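Local coordinates for protein TRAP dicarboxylate transporter, DctP subunit (Anaerococcus prevoti, PDB 4N91) that binds D-glucuronate in both its alpha and beta forms and probably delivers it to a TRAP-type membrane transporter as the extracytoplasmic solute-binding subunit, at residues S76-V81 / N96-T101; I89-A94 / D242-N247; T101-W106 / F135-E140. One frame throughout, in Å; residues are numbered along the deposited sequence.

How the contacts relate
The three contacts build outward from the glucuronate pocket through one lobe. Contact 2 joins two neighbouring inner strands of its mixed sheet, 91-95 and 242-247, and contact 1, centred about 10 Å away, sets the helix that precedes strand 91-95 against the turn that follows it. Both reach the sugar, contact 1 through Gln-77 and contact 2 through Asp-242, and they meet where Val-81 CG2 lies 3.7 Å from Ala-94 CB. Contact 3 shares Thr-101 with contact 1, and their centres are about 11 Å apart. It lies farther from the ligand, yet Ile-243 of contact 2 packs on both Trp-106 and Phe-135, tying the peripheral loops to the central sheet.

Contact 1 of 3, residues S76-V81 / N96-T101; sequences SQIDMV and NAILET. With BDP (beta-D-glucopyranuronic acid), chain C.
The carbonyl oxygen of Ile-98, whose side chain packs against helix 77-81, is gripped twice by Thr-101: its OG1 donates over 2.9 Å, almost in line with the C=O bond, and its backbone N adds a longer bond. These two segments flank strand 91-95 of a type II periplasmic-binding-protein fold. Helix 77-86 is the connecting helix of the beta-alpha-beta crossover from strand 64-69 to strand 91-95, and residues 96-101 begin with a short helical turn directly after the latter. The contact between them is apolar at its centre. CG1 of Ile-98 sits between its own backbone N and carbonyl carbon (chi1 70°), and the chain runs on extended from there, which carries CD1 up against helix 77-86. That one methyl meets Val-81 CG2 at 3.9 Å and the CD1 methyl of Ile-78 at 4.1 Å. It also lies 3.6 Å from Gln-77 OE1, so Gln-77, Ile-78 and Val-81 all touch it. Gln-77 itself is buried and has two tasks. Its OE1 accepts from the backbone N of Ser-95, which fixes the rotation of the amide, while NE2 donates to O3 of beta-D-glucuronate at 3.0 Å (157° at the hydrogen). With a leucine in its place, sugar O3 would probably lose this donor and Ser-95 N its acceptor, leaving that N-H without its mate at the pocket. The same sugar is also held by Asn-38, Arg-154, Arg-175 and Asn-215. The start of the helix is fixed by a capping box: Ser-76 OG accepts from Asp-79 N at 3.3 Å, and Ser-76 N returns a bond of 3.1 Å to Asp-79 OD2, meeting that oxygen from above the carboxylate plane.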
loop_
_atom_site.group_PDB
_atom_site.type_symbol
_atom_site.label_atom_id
_atom_site.label_comp_id
_atom_site.label_asym_id
_atom_site.label_seq_id
_atom_site.Cartn_x
_atom_site.Cartn_y
_atom_site.Cartn_z
ATOM N N SER A 76 4.850 -11.975 -7.467
ATOM C CA SER A 76 4.539 -11.260 -6.251
ATOM C C SER A 76 5.065 -9.823 -6.354
ATOM O O SER A 76 5.848 -9.490 -7.251
ATOM C CB SER A 76 5.245 -11.960 -5.090
ATOM O OG SER A 76 6.641 -11.741 -5.220
ATOM N N GLN A 77 4.633 -8.947 -5.459
ATOM C CA GLN A 77 5.063 -7.567 -5.539
ATOM C C GLN A 77 6.590 -7.431 -5.481
ATOM O O GLN A 77 7.207 -6.659 -6.230
ATOM C CB GLN A 77 4.422 -6.778 -4.402
ATOM C CG GLN A 77 3.907 -5.506 -4.805
ATOM C CD GLN A 77 3.098 -4.853 -3.708
ATOM O OE1 GLN A 77 3.617 -4.601 -2.639
ATOM N NE2 GLN A 77 1.855 -4.540 -3.992
ATOM N N ILE A 78 7.214 -8.192 -4.593
ATOM C CA ILE A 78 8.684 -8.187 -4.526
ATOM C C ILE A 78 9.323 -8.587 -5.854
ATOM O O ILE A 78 10.271 -7.925 -6.272
ATOM C CB ILE A 78 9.219 -9.112 -3.407
ATOM C CG1 ILE A 78 9.315 -8.322 -2.116
ATOM C CG2 ILE A 78 10.599 -9.641 -3.768
ATOM C CD1 ILE A 78 10.465 -7.264 -2.106
ATOM N N ASP A 79 8.798 -9.631 -6.508
ATOM C CA ASP A 79 9.195 -10.090 -7.861
ATOM C C ASP A 79 9.112 -8.863 -8.823
ATOM O O ASP A 79 10.055 -8.542 -9.560
ATOM C CB ASP A 79 8.220 -11.173 -8.437
ATOM C CG ASP A 79 8.389 -12.609 -7.850
ATOM O OD1 ASP A 79 9.395 -12.912 -7.151
ATOM O OD2 ASP A 79 7.456 -13.464 -8.116
HETATM N N MSE A 80 7.961 -8.189 -8.804
HETATM C CA MSE A 80 7.679 -7.113 -9.762
HETATM C C MSE A 80 8.575 -5.898 -9.560
HETATM O O MSE A 80 8.997 -5.286 -10.539
HETATM C CB MSE A 80 6.203 -6.695 -9.699
HETATM C CG MSE A 80 5.292 -7.758 -10.223
HETATM SE SE MSE A 80 3.452 -7.091 -10.433
HETATM C CE MSE A 80 2.891 -7.244 -8.560
ATOM N N VAL A 81 8.856 -5.526 -8.317
ATOM C CA VAL A 81 9.735 -4.383 -8.073
ATOM C C VAL A 81 11.109 -4.680 -8.694
ATOM O O VAL A 81 11.711 -3.809 -9.348
ATOM C CB VAL A 81 9.874 -4.056 -6.601
ATOM C CG1 VAL A 81 10.916 -2.944 -6.371
ATOM C CG2 VAL A 81 8.532 -3.626 -6.031
ATOM N N ASN A 96 4.040 0.831 -0.200
ATOM C CA ASN A 96 5.132 1.568 0.429
ATOM C C ASN A 96 5.848 0.689 1.467
ATOM O O ASN A 96 7.045 0.863 1.738
ATOM C CB ASN A 96 4.564 2.800 1.102
ATOM C CG ASN A 96 5.616 3.802 1.464
ATOM O OD1 ASN A 96 6.022 4.603 0.635
ATOM N ND2 ASN A 96 6.069 3.759 2.698
ATOM N N ALA A 97 5.102 -0.240 2.064
ATOM C CA ALA A 97 5.649 -1.112 3.102
ATOM C C ALA A 97 6.936 -1.793 2.635
ATOM O O ALA A 97 7.864 -1.965 3.413
ATOM C CB ALA A 97 4.616 -2.158 3.523
ATOM N N ILE A 98 6.979 -2.244 1.386
ATOM C CA ILE A 98 8.137 -2.995 0.925
ATOM C C ILE A 98 9.228 -2.128 0.316
ATOM O O ILE A 98 10.367 -2.545 0.203
ATOM C CB ILE A 98 7.781 -4.149 -0.042
ATOM C CG1 ILE A 98 7.307 -3.614 -1.381
ATOM C CG2 ILE A 98 6.740 -5.141 0.610
ATOM C CD1 ILE A 98 7.258 -4.662 -2.467
ATOM N N LEU A 99 8.905 -0.889 -0.032
ATOM C CA LEU A 99 9.887 -0.029 -0.679
ATOM C C LEU A 99 10.969 0.422 0.291
ATOM O O LEU A 99 12.069 0.751 -0.130
ATOM C CB LEU A 99 9.225 1.160 -1.332
ATOM C CG LEU A 99 8.308 0.773 -2.506
ATOM C CD1 LEU A 99 7.664 2.021 -3.069
ATOM C CD2 LEU A 99 9.052 0.029 -3.596
ATOM N N GLU A 100 10.680 0.391 1.589
ATOM C CA GLU A 100 11.684 0.742 2.592
ATOM C C GLU A 100 12.911 -0.158 2.578
ATOM O O GLU A 100 13.934 0.223 3.093
ATOM C CB GLU A 100 11.061 0.773 3.992
ATOM C CG GLU A 100 10.600 -0.573 4.497
ATOM C CD GLU A 100 9.999 -0.532 5.902
ATOM O OE1 GLU A 100 9.616 0.565 6.392
ATOM O OE2 GLU A 100 9.902 -1.621 6.506
ATOM N N THR A 101 12.810 -1.346 1.989
ATOM C CA THR A 101 13.953 -2.241 1.882
ATOM C C THR A 101 14.822 -1.895 0.669
ATOM O O THR A 101 15.928 -2.388 0.551
ATOM C CB THR A 101 13.535 -3.740 1.841
ATOM O OG1 THR A 101 12.763 -4.020 0.667
ATOM C CG2 THR A 101 12.726 -4.100 3.073
HETATM C C1 BDP C . -3.041 -4.085 0.034
HETATM C C2 BDP C . -2.187 -3.246 -0.801
HETATM C C3 BDP C . -1.274 -4.098 -1.634
HETATM C C4 BDP C . -0.450 -4.931 -0.813
HETATM C C5 BDP C . -1.309 -5.739 0.081
HETATM C C6 BDP C . -0.476 -6.550 1.107
HETATM O O2 BDP C . -3.160 -2.702 -1.779
HETATM O O3 BDP C . -0.448 -3.249 -2.497
HETATM O O4 BDP C . 0.395 -5.710 -1.491
HETATM O O5 BDP C . -2.197 -4.875 0.872
HETATM O O6A BDP C . 0.388 -7.306 0.613
HETATM O O1 BDP C . -3.678 -3.203 0.993
HETATM O O6B BDP C . -0.852 -6.582 2.301
#

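Contact 2 of 3, residues I89-A94 / D242-N247; sequences INICVA and DIVIAN. With BDP (beta-D-glucopyranuronic acid), chain C.
Both Cys-92 and Ile-245 turn their first side-chain branch between the backbone N and the carbonyl carbon (chi1 80° and 61°), which lays the thiol against the isoleucine: Cys-92 SG is 3.7 Å from CG1 of Ile-245 and equally near its CD1. These residues form a hydrogen-bonded pair of the antiparallel strands 91-94 and 242-247, neighbours in the mixed sheet of the lobe. Cys-92 and Ile-245 exchange two backbone bonds, Ala-94 and Ile-243 two more, and Asn-247 N adds a fifth to Asn-90 O (2.8 Å). Helix 77-86 packs on the face bearing Cys-92 and Ala-94. On the other face Ile-91 CG2 crosses Val-244 CG1 obliquely at 3.6 Å, and Ala-246 CB fits beside Ile-91 CG1. At the C-terminal end of strand 242-247, Asn-247 caps the following helix through OD1, bonded to Trp-250 N, while its ND2 reaches Thr-84 O. At the opposite end of the strand Val-93 CG1 rests on Asp-242 CB at 3.9 Å, and the carboxylate beyond faces the sugar: OD1 lies 2.7 Å from O3 of beta-D-glucuronate, and OD2 is 2.8 Å from its O2. The side chains meeting along the strands are mainly apolar, whereas at the pocket end a carboxylate spanning two adjacent hydroxyl positions is consistent with recognition of the sugar's hydroxyl pattern.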
loop_
_atom_site.group_PDB
_atom_site.type_symbol
_atom_site.label_atom_id
_atom_site.label_comp_id
_atom_site.label_asym_id
_atom_site.label_seq_id
_atom_site.Cartn_x
_atom_site.Cartn_y
_atom_site.Cartn_z
ATOM N N ILE A 89 9.970 -5.122 -16.790
ATOM C CA ILE A 89 8.694 -4.452 -16.968
ATOM C C ILE A 89 8.887 -2.953 -16.723
ATOM O O ILE A 89 9.887 -2.530 -16.108
ATOM C CB ILE A 89 7.607 -5.040 -16.061
ATOM C CG1 ILE A 89 7.939 -4.782 -14.594
ATOM C CG2 ILE A 89 7.469 -6.546 -16.320
ATOM C CD1 ILE A 89 6.952 -5.448 -13.622
ATOM N N ASN A 90 7.940 -2.157 -17.197
ATOM C CA ASN A 90 8.114 -0.708 -17.184
ATOM C C ASN A 90 7.573 -0.041 -15.909
ATOM O O ASN A 90 8.161 0.900 -15.385
ATOM C CB ASN A 90 7.423 -0.091 -18.405
ATOM C CG ASN A 90 7.914 -0.689 -19.718
ATOM O OD1 ASN A 90 7.480 -1.777 -20.136
ATOM N ND2 ASN A 90 8.851 0.008 -20.364
ATOM N N ILE A 91 6.438 -0.543 -15.428
ATOM C CA ILE A 91 5.688 0.095 -14.344
ATOM C C ILE A 91 5.097 -1.005 -13.481
ATOM O O ILE A 91 4.641 -2.025 -14.000
ATOM C CB ILE A 91 4.529 0.929 -14.877
ATOM C CG1 ILE A 91 5.014 2.090 -15.752
ATOM C CG2 ILE A 91 3.643 1.443 -13.721
ATOM C CD1 ILE A 91 3.924 2.660 -16.655
ATOM N N CYS A 92 5.132 -0.818 -12.171
ATOM C CA CYS A 92 4.324 -1.685 -11.321
ATOM C C CYS A 92 3.809 -0.945 -10.120
ATOM O O CYS A 92 4.183 0.189 -9.855
ATOM C CB CYS A 92 5.087 -2.919 -10.908
ATOM S SG CYS A 92 6.252 -2.746 -9.537
ATOM N N VAL A 93 2.923 -1.608 -9.392
ATOM C CA VAL A 93 2.402 -1.050 -8.160
ATOM C C VAL A 93 2.992 -1.824 -7.011
ATOM O O VAL A 93 2.909 -3.048 -6.986
ATOM C CB VAL A 93 0.852 -1.136 -8.114
ATOM C CG1 VAL A 93 0.320 -0.622 -6.790
ATOM C CG2 VAL A 93 0.235 -0.325 -9.229
ATOM N N ALA A 94 3.559 -1.099 -6.052
ATOM C CA ALA A 94 4.125 -1.706 -4.858
ATOM C C ALA A 94 3.665 -0.963 -3.616
ATOM O O ALA A 94 3.619 0.263 -3.601
ATOM C CB ALA A 94 5.644 -1.671 -4.925
ATOM N N ASP A 242 -0.152 2.740 -1.624
ATOM C CA ASP A 242 0.412 1.997 -2.736
ATOM C C ASP A 242 1.115 3.003 -3.647
ATOM O O ASP A 242 0.635 4.136 -3.857
ATOM C CB ASP A 242 -0.682 1.236 -3.495
ATOM C CG ASP A 242 -1.172 0.002 -2.768
ATOM O OD1 ASP A 242 -0.398 -0.605 -1.977
ATOM O OD2 ASP A 242 -2.334 -0.391 -3.024
ATOM N N ILE A 243 2.271 2.615 -4.155
ATOM C CA ILE A 243 3.086 3.503 -4.974
ATOM C C ILE A 243 3.202 2.935 -6.378
ATOM O O ILE A 243 3.483 1.746 -6.560
ATOM C CB ILE A 243 4.504 3.649 -4.393
ATOM C CG1 ILE A 243 4.440 4.034 -2.910
ATOM C CG2 ILE A 243 5.310 4.662 -5.199
ATOM C CD1 ILE A 243 3.837 5.404 -2.616
ATOM N N VAL A 244 2.966 3.774 -7.378
ATOM C CA VAL A 244 3.215 3.386 -8.754
ATOM C C VAL A 244 4.647 3.746 -9.074
ATOM O O VAL A 244 5.029 4.921 -8.981
ATOM C CB VAL A 244 2.266 4.121 -9.705
ATOM C CG1 VAL A 244 2.440 3.640 -11.114
ATOM C CG2 VAL A 244 0.816 3.948 -9.228
ATOM N N ILE A 245 5.448 2.735 -9.391
ATOM C CA ILE A 245 6.847 2.960 -9.699
ATOM C C ILE A 245 7.114 2.662 -11.165
ATOM O O ILE A 245 6.507 1.776 -11.748
ATOM C CB ILE A 245 7.808 2.128 -8.785
ATOM C CG1 ILE A 245 7.587 0.630 -8.944
ATOM C CG2 ILE A 245 7.681 2.553 -7.331
ATOM C CD1 ILE A 245 8.683 -0.213 -8.293
ATOM N N ALA A 246 8.016 3.434 -11.756
ATOM C CA ALA A 246 8.407 3.241 -13.143
ATOM C C ALA A 246 9.922 3.062 -13.256
ATOM O O ALA A 246 10.689 3.657 -12.494
ATOM C CB ALA A 246 7.956 4.436 -13.971
ATOM N N ASN A 247 10.344 2.205 -14.180
ATOM C CA ASN A 247 11.760 2.047 -14.486
ATOM C C ASN A 247 12.333 3.390 -14.880
ATOM O O ASN A 247 11.795 4.078 -15.755
ATOM C CB ASN A 247 11.988 1.030 -15.598
ATOM C CG ASN A 247 13.462 0.915 -15.974
ATOM O OD1 ASN A 247 13.919 1.548 -16.928
ATOM N ND2 ASN A 247 14.221 0.171 -15.186
HETATM C C1 BDP C . -3.041 -4.085 0.034
HETATM C C2 BDP C . -2.187 -3.246 -0.801
HETATM C C3 BDP C . -1.274 -4.098 -1.634
HETATM C C4 BDP C . -0.450 -4.931 -0.813
HETATM C C5 BDP C . -1.309 -5.739 0.081
HETATM C C6 BDP C . -0.476 -6.550 1.107
HETATM O O2 BDP C . -3.160 -2.702 -1.779
HETATM O O3 BDP C . -0.448 -3.249 -2.497
HETATM O O4 BDP C . 0.395 -5.710 -1.491
HETATM O O5 BDP C . -2.197 -4.875 0.872
HETATM O O6A BDP C . 0.388 -7.306 0.613
HETATM O O1 BDP C . -3.678 -3.203 0.993
HETATM O O6B BDP C . -0.852 -6.582 2.301
#

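Contact 3 of 3, residues T101-W106 / F135-E140; sequences TFNDVW and FESTRE
Trp-106 and Phe-135 meet rim to rim rather than stacking, with neither ring over the face of the other: their planes differ by only 22°, yet the centroid of the tryptophan's six-membered ring is 5.9 Å from that of the phenylalanine. Two loops of the binding-protein fold are joined here, an Asx turn at Asn-103 leading into a 3-10 turn, and the type I beta turn from Glu-136 to Arg-139 ahead of strand 143-149. The closest ring atoms are Trp-106 CZ3 and Phe-135 CD1, 3.7 Å apart. At the other end of the indole, NE1 donates to Thr-138 OG1 at 3.0 Å; the bond is nearly straight (166°), and the hydroxyl oxygen lies close to the ring plane, so the indole is anchored by its edge. Thr-138 OG1 stands beside its own backbone N, and from there it also touches Asn-103 CB at 3.3 Å. Ser-137 packs alongside, its CB against Val-105 CG1, while its OG is bonded back to Ile-134 O in helix 128-135. The Asx turn braces the start of the 3-10 turn: Asn-103 OD1 accepts from Val-105 N at 3.1 Å, on a lone pair in the plane of the amide carbonyl.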
loop_
_atom_site.group_PDB
_atom_site.type_symbol
_atom_site.label_atom_id
_atom_site.label_comp_id
_atom_site.label_asym_id
_atom_site.label_seq_id
_atom_site.Cartn_x
_atom_site.Cartn_y
_atom_site.Cartn_z
ATOM N N THR A 101 12.810 -1.346 1.989
ATOM C CA THR A 101 13.953 -2.241 1.882
ATOM C C THR A 101 14.822 -1.895 0.669
ATOM O O THR A 101 15.928 -2.388 0.551
ATOM C CB THR A 101 13.535 -3.740 1.841
ATOM O OG1 THR A 101 12.763 -4.020 0.667
ATOM C CG2 THR A 101 12.726 -4.100 3.073
ATOM N N PHE A 102 14.317 -1.029 -0.202
ATOM C CA PHE A 102 15.065 -0.556 -1.360
ATOM C C PHE A 102 15.737 0.783 -1.081
ATOM O O PHE A 102 16.809 1.059 -1.616
ATOM C CB PHE A 102 14.155 -0.473 -2.605
ATOM C CG PHE A 102 13.712 -1.818 -3.086
ATOM C CD1 PHE A 102 12.639 -2.458 -2.490
ATOM C CD2 PHE A 102 14.405 -2.479 -4.087
ATOM C CE1 PHE A 102 12.251 -3.733 -2.910
ATOM C CE2 PHE A 102 14.017 -3.744 -4.502
ATOM C CZ PHE A 102 12.942 -4.360 -3.919
ATOM N N ASN A 103 15.105 1.609 -0.260
ATOM C CA ASN A 103 15.716 2.840 0.250
ATOM C C ASN A 103 15.009 3.200 1.538
ATOM O O ASN A 103 13.778 3.209 1.601
ATOM C CB ASN A 103 15.602 3.988 -0.740
ATOM C CG ASN A 103 16.443 5.196 -0.360
ATOM O OD1 ASN A 103 16.140 5.927 0.584
ATOM N ND2 ASN A 103 17.500 5.428 -1.124
ATOM N N ASP A 104 15.781 3.510 2.575
ATOM C CA ASP A 104 15.196 3.710 3.891
ATOM C C ASP A 104 14.276 4.928 4.015
ATOM O O ASP A 104 13.483 4.989 4.944
ATOM C CB ASP A 104 16.278 3.755 4.982
ATOM C CG ASP A 104 17.183 4.981 4.903
ATOM O OD1 ASP A 104 16.896 5.971 4.191
ATOM O OD2 ASP A 104 18.219 4.965 5.607
ATOM N N VAL A 105 14.373 5.904 3.116
ATOM C CA VAL A 105 13.539 7.081 3.266
ATOM C C VAL A 105 12.047 6.761 3.072
ATOM O O VAL A 105 11.187 7.491 3.562
ATOM C CB VAL A 105 13.976 8.242 2.361
ATOM C CG1 VAL A 105 13.448 8.086 0.959
ATOM C CG2 VAL A 105 13.506 9.563 2.955
ATOM N N TRP A 106 11.732 5.667 2.388
ATOM C CA TRP A 106 10.306 5.302 2.236
ATOM C C TRP A 106 9.656 4.969 3.586
ATOM O O TRP A 106 8.427 4.967 3.717
ATOM C CB TRP A 106 10.102 4.133 1.284
ATOM C CG TRP A 106 10.522 4.348 -0.129
ATOM C CD1 TRP A 106 11.735 4.030 -0.670
ATOM C CD2 TRP A 106 9.732 4.868 -1.203
ATOM N NE1 TRP A 106 11.752 4.327 -2.000
ATOM C CE2 TRP A 106 10.548 4.857 -2.357
ATOM C CE3 TRP A 106 8.422 5.341 -1.307
ATOM C CZ2 TRP A 106 10.092 5.293 -3.597
ATOM C CZ3 TRP A 106 7.980 5.787 -2.536
ATOM C CH2 TRP A 106 8.807 5.754 -3.660
ATOM N N PHE A 135 9.811 9.859 -3.704
ATOM C CA PHE A 135 9.580 9.132 -4.958
ATOM C C PHE A 135 10.850 9.036 -5.819
ATOM O O PHE A 135 11.027 8.080 -6.572
ATOM C CB PHE A 135 8.472 9.806 -5.777
ATOM C CG PHE A 135 7.071 9.598 -5.240
ATOM C CD1 PHE A 135 6.842 8.965 -4.031
ATOM C CD2 PHE A 135 5.985 10.041 -5.971
ATOM C CE1 PHE A 135 5.546 8.785 -3.570
ATOM C CE2 PHE A 135 4.698 9.865 -5.504
ATOM C CZ PHE A 135 4.486 9.240 -4.325
ATOM N N GLU A 136 11.732 10.018 -5.703
ATOM C CA GLU A 136 12.961 10.069 -6.499
ATOM C C GLU A 136 14.161 9.424 -5.818
ATOM O O GLU A 136 15.240 9.365 -6.391
ATOM C CB GLU A 136 13.297 11.525 -6.838
ATOM C CG GLU A 136 12.257 12.177 -7.720
ATOM C CD GLU A 136 12.473 13.664 -7.918
ATOM O OE1 GLU A 136 13.515 14.198 -7.480
ATOM O OE2 GLU A 136 11.574 14.295 -8.517
ATOM N N SER A 137 13.970 8.933 -4.602
ATOM C CA SER A 137 15.072 8.466 -3.777
ATOM C C SER A 137 15.782 7.239 -4.341
ATOM O O SER A 137 16.960 7.012 -4.059
ATOM C CB SER A 137 14.557 8.174 -2.364
ATOM O OG SER A 137 13.713 7.048 -2.353
ATOM N N THR A 138 15.078 6.442 -5.140
ATOM C CA THR A 138 15.604 5.143 -5.524
ATOM C C THR A 138 15.987 5.082 -7.019
ATOM O O THR A 138 16.125 4.018 -7.599
ATOM C CB THR A 138 14.653 4.035 -5.058
ATOM O OG1 THR A 138 14.203 4.356 -3.728
ATOM C CG2 THR A 138 15.372 2.715 -4.988
ATOM N N ARG A 139 16.239 6.246 -7.617
ATOM C CA ARG A 139 16.649 6.301 -9.017
ATOM C C ARG A 139 17.885 5.451 -9.283
ATOM O O ARG A 139 17.946 4.744 -10.279
ATOM C CB ARG A 139 16.915 7.752 -9.448
ATOM C CG ARG A 139 15.639 8.549 -9.632
ATOM C CD ARG A 139 15.910 10.055 -9.636
ATOM N NE ARG A 139 14.777 10.774 -10.216
ATOM C CZ ARG A 139 14.740 12.095 -10.398
ATOM N NH1 ARG A 139 15.772 12.847 -10.027
ATOM N NH2 ARG A 139 13.674 12.661 -10.951
ATOM N N GLU A 140 18.842 5.477 -8.364
ATOM C CA GLU A 140 20.058 4.679 -8.520
ATOM C C GLU A 140 19.769 3.180 -8.416
ATOM O O GLU A 140 20.546 2.360 -8.877
ATOM C CB GLU A 140 21.100 5.083 -7.477
ATOM C CG GLU A 140 21.588 6.517 -7.616
ATOM C CD GLU A 140 22.447 6.730 -8.847
ATOM O OE1 GLU A 140 22.741 5.737 -9.552
ATOM O OE2 GLU A 140 22.831 7.894 -9.109
#